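Local coordinates for putative hydrogenase expression/formation protein hupG (Rhodopseudomonas palustris, PDB 2QSI) that probably assists the maturation of a hydrogenase as a thioredoxin-like accessory protein of the HupG/HyaE family, its exact role being unsettled, at residues A71-A75 against E76-G80; F85-V89 against C90-A94; V55-P58 against E59-A63. One frame throughout, in Å; residues are numbered along the deposited sequence.

Contact 1: A71-A75 against E76-G80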
loop_
_atom_site.group_PDB
_atom_site.type_symbol
_atom_site.label_atom_id
_atom_site.label_comp_id
_atom_site.label_asym_id
_atom_site.label_seq_id
_atom_site.Cartn_x
_atom_site.Cartn_y
_atom_site.Cartn_z
ATOM N N ALA A 71 6.801 -14.418 -0.740
ATOM C CA ALA A 71 7.852 -14.312 -1.736
ATOM C C ALA A 71 9.191 -14.111 -1.027
ATOM O O ALA A 71 9.289 -13.386 -0.038
ATOM C CB ALA A 71 7.622 -13.149 -2.686
ATOM N N GLU A 72 10.222 -14.730 -1.592
ATOM C CA GLU A 72 11.602 -14.564 -1.135
ATOM C C GLU A 72 12.218 -13.429 -1.933
ATOM O O GLU A 72 11.979 -13.311 -3.133
ATOM C CB GLU A 72 12.409 -15.844 -1.340
ATOM C CG GLU A 72 13.853 -15.709 -0.878
ATOM C CD GLU A 72 14.617 -16.999 -0.833
ATOM O OE1 GLU A 72 13.999 -18.085 -0.650
ATOM O OE2 GLU A 72 15.866 -16.925 -0.935
ATOM N N VAL A 73 12.980 -12.593 -1.248
ATOM C CA VAL A 73 13.683 -11.478 -1.851
ATOM C C VAL A 73 15.001 -11.957 -2.469
ATOM O O VAL A 73 15.830 -12.587 -1.797
ATOM C CB VAL A 73 13.907 -10.349 -0.807
ATOM C CG1 VAL A 73 14.661 -9.176 -1.393
ATOM C CG2 VAL A 73 12.530 -9.853 -0.270
ATOM N N ALA A 74 15.172 -11.670 -3.755
ATOM C CA ALA A 74 16.445 -11.943 -4.471
ATOM C C ALA A 74 17.643 -11.260 -3.751
ATOM O O ALA A 74 17.522 -10.173 -3.156
ATOM C CB ALA A 74 16.327 -11.503 -5.970
ATOM N N ALA A 75 18.791 -11.920 -3.762
ATOM C CA ALA A 75 19.943 -11.446 -2.974
ATOM C C ALA A 75 20.349 -10.002 -3.333
ATOM O O ALA A 75 20.618 -9.174 -2.467
ATOM C CB ALA A 75 21.128 -12.384 -3.181
ATOM N N GLU A 76 20.364 -9.698 -4.617
ATOM C CA GLU A 76 20.775 -8.358 -5.077
ATOM C C GLU A 76 19.746 -7.280 -4.708
ATOM O O GLU A 76 20.096 -6.089 -4.626
ATOM C CB GLU A 76 21.094 -8.325 -6.585
ATOM C CG GLU A 76 20.305 -9.270 -7.465
ATOM C CD GLU A 76 20.775 -10.729 -7.307
ATOM O OE1 GLU A 76 20.032 -11.504 -6.684
ATOM O OE2 GLU A 76 21.899 -11.090 -7.757
ATOM N N ALA A 77 18.498 -7.708 -4.444
ATOM C CA ALA A 77 17.388 -6.820 -4.059
ATOM C C ALA A 77 17.325 -6.507 -2.563
ATOM O O ALA A 77 16.575 -5.606 -2.131
ATOM C CB ALA A 77 16.077 -7.437 -4.489
ATOM N N GLU A 78 18.095 -7.252 -1.774
ATOM C CA GLU A 78 18.029 -7.147 -0.327
ATOM C C GLU A 78 18.233 -5.726 0.190
ATOM O O GLU A 78 17.425 -5.241 0.954
ATOM C CB GLU A 78 19.007 -8.100 0.344
ATOM C CG GLU A 78 18.599 -9.543 0.165
ATOM C CD GLU A 78 19.639 -10.535 0.585
ATOM O OE1 GLU A 78 20.788 -10.140 0.926
ATOM O OE2 GLU A 78 19.312 -11.730 0.549
ATOM N N ARG A 79 19.306 -5.062 -0.217
ATOM C CA ARG A 79 19.630 -3.774 0.376
ATOM C C ARG A 79 18.501 -2.770 0.156
ATOM O O ARG A 79 18.030 -2.121 1.102
ATOM C CB ARG A 79 20.945 -3.244 -0.189
ATOM C CG ARG A 79 21.464 -2.011 0.561
ATOM C CD ARG A 79 22.993 -2.000 0.651
ATOM N NE ARG A 79 23.493 -3.185 1.379
ATOM C CZ ARG A 79 23.952 -4.319 0.836
ATOM N NH1 ARG A 79 24.002 -4.495 -0.487
ATOM N NH2 ARG A 79 24.378 -5.301 1.630
ATOM N N GLY A 80 18.064 -2.651 -1.086
ATOM C CA GLY A 80 17.012 -1.708 -1.432
ATOM C C GLY A 80 15.652 -2.057 -0.833
ATOM O O GLY A 80 14.910 -1.176 -0.422
HETATM O O HOH W 1 16.684 -12.523 0.805
HETATM O O HOH W 2 21.415 -6.266 -1.992
#

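Contact 2: F85-V89 against C90-A94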
loop_
_atom_site.group_PDB
_atom_site.type_symbol
_atom_site.label_atom_id
_atom_site.label_comp_id
_atom_site.label_asym_id
_atom_site.label_seq_id
_atom_site.Cartn_x
_atom_site.Cartn_y
_atom_site.Cartn_z
ATOM N N PHE A 85 11.147 -1.371 3.014
ATOM C CA PHE A 85 10.121 -1.983 3.821
ATOM C C PHE A 85 10.374 -1.872 5.322
ATOM O O PHE A 85 9.557 -2.297 6.090
ATOM C CB PHE A 85 9.883 -3.428 3.366
ATOM C CG PHE A 85 9.224 -3.532 2.015
ATOM C CD1 PHE A 85 7.930 -3.079 1.829
ATOM C CD2 PHE A 85 9.895 -4.099 0.934
ATOM C CE1 PHE A 85 7.321 -3.163 0.586
ATOM C CE2 PHE A 85 9.307 -4.187 -0.307
ATOM C CZ PHE A 85 8.017 -3.694 -0.489
ATOM N N GLY A 86 11.502 -1.303 5.732
ATOM C CA GLY A 86 11.837 -1.115 7.146
ATOM C C GLY A 86 12.433 -2.327 7.849
ATOM O O GLY A 86 12.126 -2.586 8.990
ATOM N N VAL A 87 13.224 -3.108 7.126
ATOM C CA VAL A 87 13.855 -4.325 7.658
ATOM C C VAL A 87 15.282 -3.962 8.040
ATOM O O VAL A 87 16.020 -3.428 7.223
ATOM C CB VAL A 87 13.862 -5.457 6.607
ATOM C CG1 VAL A 87 14.464 -6.748 7.200
ATOM C CG2 VAL A 87 12.421 -5.736 6.108
ATOM N N ALA A 88 15.643 -4.256 9.279
ATOM C CA ALA A 88 16.935 -3.885 9.870
ATOM C C ALA A 88 17.998 -4.933 9.628
ATOM O O ALA A 88 19.158 -4.592 9.309
ATOM C CB ALA A 88 16.765 -3.635 11.380
ATOM N N VAL A 89 17.620 -6.205 9.768
ATOM C CA VAL A 89 18.575 -7.316 9.730
ATOM C C VAL A 89 18.019 -8.537 8.980
ATOM O O VAL A 89 16.816 -8.617 8.716
ATOM C CB VAL A 89 18.963 -7.731 11.179
ATOM C CG1 VAL A 89 19.555 -6.549 11.932
ATOM C CG2 VAL A 89 17.762 -8.319 11.937
ATOM N N CYS A 90 18.892 -9.476 8.623
ATOM C CA CYS A 90 18.477 -10.743 8.049
ATOM C C CYS A 90 18.862 -11.871 8.989
ATOM O O CYS A 90 19.738 -11.709 9.836
ATOM C CB CYS A 90 19.117 -11.004 6.679
ATOM S SG CYS A 90 18.740 -9.682 5.575
ATOM N N PRO A 91 18.139 -12.983 8.922
ATOM C CA PRO A 91 16.888 -13.170 8.177
ATOM C C PRO A 91 15.737 -12.438 8.882
ATOM O O PRO A 91 15.801 -12.196 10.098
ATOM C CB PRO A 91 16.677 -14.688 8.198
ATOM C CG PRO A 91 17.453 -15.166 9.391
ATOM C CD PRO A 91 18.530 -14.173 9.695
ATOM N N SER A 92 14.733 -12.045 8.109
ATOM C CA SER A 92 13.525 -11.418 8.601
ATOM C C SER A 92 12.340 -11.802 7.699
ATOM O O SER A 92 12.525 -12.117 6.533
ATOM C CB SER A 92 13.642 -9.862 8.568
ATOM O OG SER A 92 14.461 -9.361 9.618
ATOM N N LEU A 93 11.140 -11.723 8.266
ATOM C CA LEU A 93 9.906 -11.593 7.490
ATOM C C LEU A 93 9.367 -10.148 7.571
ATOM O O LEU A 93 9.168 -9.612 8.678
ATOM C CB LEU A 93 8.853 -12.542 8.023
ATOM C CG LEU A 93 9.245 -14.005 8.097
ATOM C CD1 LEU A 93 8.069 -14.830 8.593
ATOM C CD2 LEU A 93 9.642 -14.463 6.680
ATOM N N ALA A 94 9.091 -9.532 6.432
ATOM C CA ALA A 94 8.386 -8.249 6.403
ATOM C C ALA A 94 6.969 -8.521 5.920
ATOM O O ALA A 94 6.801 -9.066 4.830
ATOM C CB ALA A 94 9.083 -7.270 5.466
HETATM O O HOH W 3 14.817 -6.713 10.591
#

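Contact 3: V55-P58 against E59-A63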
loop_
_atom_site.group_PDB
_atom_site.type_symbol
_atom_site.label_atom_id
_atom_site.label_comp_id
_atom_site.label_asym_id
_atom_site.label_seq_id
_atom_site.Cartn_x
_atom_site.Cartn_y
_atom_site.Cartn_z
ATOM N N VAL A 55 12.014 -23.117 5.537
ATOM C CA VAL A 55 11.244 -24.365 5.625
ATOM C C VAL A 55 9.930 -24.109 6.323
ATOM O O VAL A 55 8.913 -24.660 5.917
ATOM C CB VAL A 55 12.023 -25.566 6.289
ATOM C CG1 VAL A 55 13.330 -25.842 5.577
ATOM C CG2 VAL A 55 12.276 -25.334 7.735
ATOM N N VAL A 56 9.906 -23.249 7.330
ATOM C CA VAL A 56 8.644 -22.950 8.011
ATOM C C VAL A 56 7.730 -21.940 7.334
ATOM O O VAL A 56 6.529 -21.906 7.610
ATOM C CB VAL A 56 8.814 -22.583 9.525
ATOM C CG1 VAL A 56 9.544 -23.735 10.234
ATOM C CG2 VAL A 56 9.497 -21.252 9.753
ATOM N N LEU A 57 8.256 -21.185 6.398
ATOM C CA LEU A 57 7.486 -20.071 5.821
ATOM C C LEU A 57 6.195 -20.573 5.147
ATOM O O LEU A 57 5.123 -20.013 5.400
ATOM C CB LEU A 57 8.354 -19.284 4.841
ATOM C CG LEU A 57 7.739 -18.143 4.033
ATOM C CD1 LEU A 57 7.021 -17.125 4.930
ATOM C CD2 LEU A 57 8.831 -17.524 3.230
ATOM N N PRO A 58 6.279 -21.646 4.310
ATOM C CA PRO A 58 5.033 -22.129 3.697
ATOM C C PRO A 58 4.028 -22.656 4.728
ATOM O O PRO A 58 2.836 -22.519 4.516
ATOM C CB PRO A 58 5.501 -23.247 2.741
ATOM C CG PRO A 58 6.907 -23.412 2.948
ATOM C CD PRO A 58 7.453 -22.336 3.781
ATOM N N GLU A 59 4.496 -23.157 5.867
ATOM C CA GLU A 59 3.599 -23.631 6.957
ATOM C C GLU A 59 2.913 -22.450 7.610
ATOM O O GLU A 59 1.720 -22.499 7.918
ATOM C CB GLU A 59 4.344 -24.427 8.026
ATOM C CG GLU A 59 4.866 -25.774 7.532
ATOM C CD GLU A 59 3.903 -26.938 7.673
ATOM O OE1 GLU A 59 2.684 -26.750 7.736
ATOM O OE2 GLU A 59 4.393 -28.073 7.642
ATOM N N LEU A 60 3.665 -21.350 7.756
ATOM C CA LEU A 60 3.094 -20.096 8.289
ATOM C C LEU A 60 2.019 -19.507 7.391
ATOM O O LEU A 60 0.955 -19.098 7.874
ATOM C CB LEU A 60 4.187 -19.055 8.456
ATOM C CG LEU A 60 3.936 -17.813 9.280
ATOM C CD1 LEU A 60 3.150 -18.084 10.598
ATOM C CD2 LEU A 60 5.336 -17.172 9.570
ATOM N N ILE A 61 2.294 -19.454 6.103
ATOM C CA ILE A 61 1.305 -18.971 5.129
ATOM C C ILE A 61 0.014 -19.817 5.240
ATOM O O ILE A 61 -1.106 -19.310 5.237
ATOM C CB ILE A 61 1.846 -19.034 3.691
ATOM C CG1 ILE A 61 3.036 -18.072 3.508
ATOM C CG2 ILE A 61 0.761 -18.716 2.642
ATOM C CD1 ILE A 61 2.822 -16.633 4.039
ATOM N N ASN A 62 0.201 -21.129 5.338
ATOM C CA ASN A 62 -0.916 -22.066 5.333
ATOM C C ASN A 62 -1.789 -21.927 6.576
ATOM O O ASN A 62 -2.953 -22.328 6.576
ATOM C CB ASN A 62 -0.410 -23.503 5.203
ATOM C CG ASN A 62 -1.535 -24.503 5.014
ATOM O OD1 ASN A 62 -1.843 -25.286 5.912
ATOM N ND2 ASN A 62 -2.156 -24.478 3.840
ATOM N N ALA A 63 -1.220 -21.357 7.632
ATOM C CA ALA A 63 -1.870 -21.343 8.938
ATOM C C ALA A 63 -2.905 -20.227 9.026
ATOM O O ALA A 63 -3.608 -20.098 10.028
ATOM C CB ALA A 63 -0.834 -21.198 10.043
#

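Contact 1: A71-A75 against E76-G80
The chain leaves strand 68-73 at Val73 and turns at Ala74 and Ala75, where the backbone goes from extended at Ala74 to helical at Ala75. Two i to i+3 backbone bonds close the turn: Ala77 N donates to Ala74 O at 2.9 Å, with a bent N-H...O angle of 134°, and Glu78 N donates to Ala75 O at 3.2 Å. In both cases the donor stands above the carbonyl plane. A water bridges Ala75 O and Arg79 N, accepting from the latter. This is the beta-to-alpha connection of a thioredoxin-like fold, leading into helix 78-85. Val73 CG1 meets Ala77 CB at 3.8 Å; with CG1 anti to the backbone N (chi1 179°), the methyl is carried along the chain toward the turn, while Val73 also packs on Phe40. Glu78 lies back over Ala75, its CG 3.3 Å from Ala75 O, and each carboxylate oxygen has a partner. Glu78 OE2 accepts from a water at 2.8 Å that also donates to Val73 O, and OE1 is hydrogen-bonded to a bound dithiothreitol. Glu76, bent at chi2, folds its carboxylate back beside Ala74, with OE1 3.8 Å from Ala74 CB.

Contact 2: F85-V89 against C90-A94
A cis-proline loop of the thioredoxin-like fold joins helix 78-85 to strand 92-106, with Val89 and Ser92 meeting across its bend. The peptide before Pro91 is cis, and the end-to-end directions of 85-89 and 90-94 differ by 152°, so the loop doubles back over the start of the strand. Ser92 OG donates to Val89 O at 2.6 Å, approaching from above the carbonyl plane (35° out of it). The same hydroxyl oxygen accepts from a water at 2.8 Å, and that water takes the N-H of Val89 at 3.0 Å; one serine thus ties both polar backbone atoms of Val89, one directly and one through water. Chi1 of -76° sets OG beside the Ser92 backbone N, where it meets Val89 O; CB, placed by the backbone, faces Val87. Here packing is tight, Val87 CG1 lying 3.5 Å from Ser92 CB, while the other branch, CG2, rests on Ala94 CB at 3.7 Å. CB of Cys90 points away from 85-89, and its SG is covalently linked to the bound dithiothreitol. Val87 and Cys90 both lean on Met82 of helix 78-85 and on Phe40 of strand 35-40, whereas Leu93 packs on helix 50-62; Ser92 and Ala94 bond through the backbone to Phe40 and Leu38 of strand 35-40, and 92-94 pair antiparallel with a strand of the second subunit.

Contact 3: V55-P58 against E59-A63
Leu57 and Ile61 meet one helical turn apart, through the backbone and through their side-chain ends. Leu57 O accepts from Ile61 N at 3.0 Å with an N-H...O angle of 167°, and Val56 O accepts from Leu60 N at 2.9 Å; both donors lie nearly in line with the carbonyl bond. The third i to i+4 bond, from Asn62 N to Pro58 O, is longer at 3.1 Å and less direct, its donor tilted 30° from the carbonyl plane. Three successive carbonyls, from Val56 to Pro58, are therefore satisfied by the amides of residues 60 to 62. Ala63 N donates to Leu60 O, an i to i+3 bond. Pro58 has no N-H to give to the preceding turn, and the helix kinks there, yet its carbonyl still serves the turn that follows. The side chains follow the same spacing. Ile61 turns CG1 beside its own backbone N (chi1 -65°), which brings this carbon to 3.4 Å from Leu57 O. Farther out, Ile61 CD1 lies 4.3 Å from Leu57 CD1. Leu57 and Ile61 pack on Val37 and Ala70, while Leu57 and Leu60 also reach Leu93. Leu60 also packs on Ile118 of the second subunit, and Glu59 on Trp111 of the second subunit. The arrangement is that of a proline-kinked amphipathic helix, the crossover helix of the beta-alpha-beta unit formed with strands 35-40 and 68-73.

From the N terminus, contact 3 comes first, within helix 50-62 between strands 35-40 and 68-73. Contact 1 follows at the exit of strand 68-73, closing the turn into helix 78-85; contact 2 closes the loop from that helix into strand 92-106. All three are in series, so none nests within or crosses another. Contacts 1 and 2 have centres about 10 Å apart, do not touch, and lie at the two ends of helix 78-85; both contribute residues to the dithiothreitol pocket. Contacts 2 and 3, with centres about 17 Å apart, do touch: Leu93 CD1 lies 3.7 Å from Leu60 CD2, joining strand to crossover helix, and both contacts reach the second subunit.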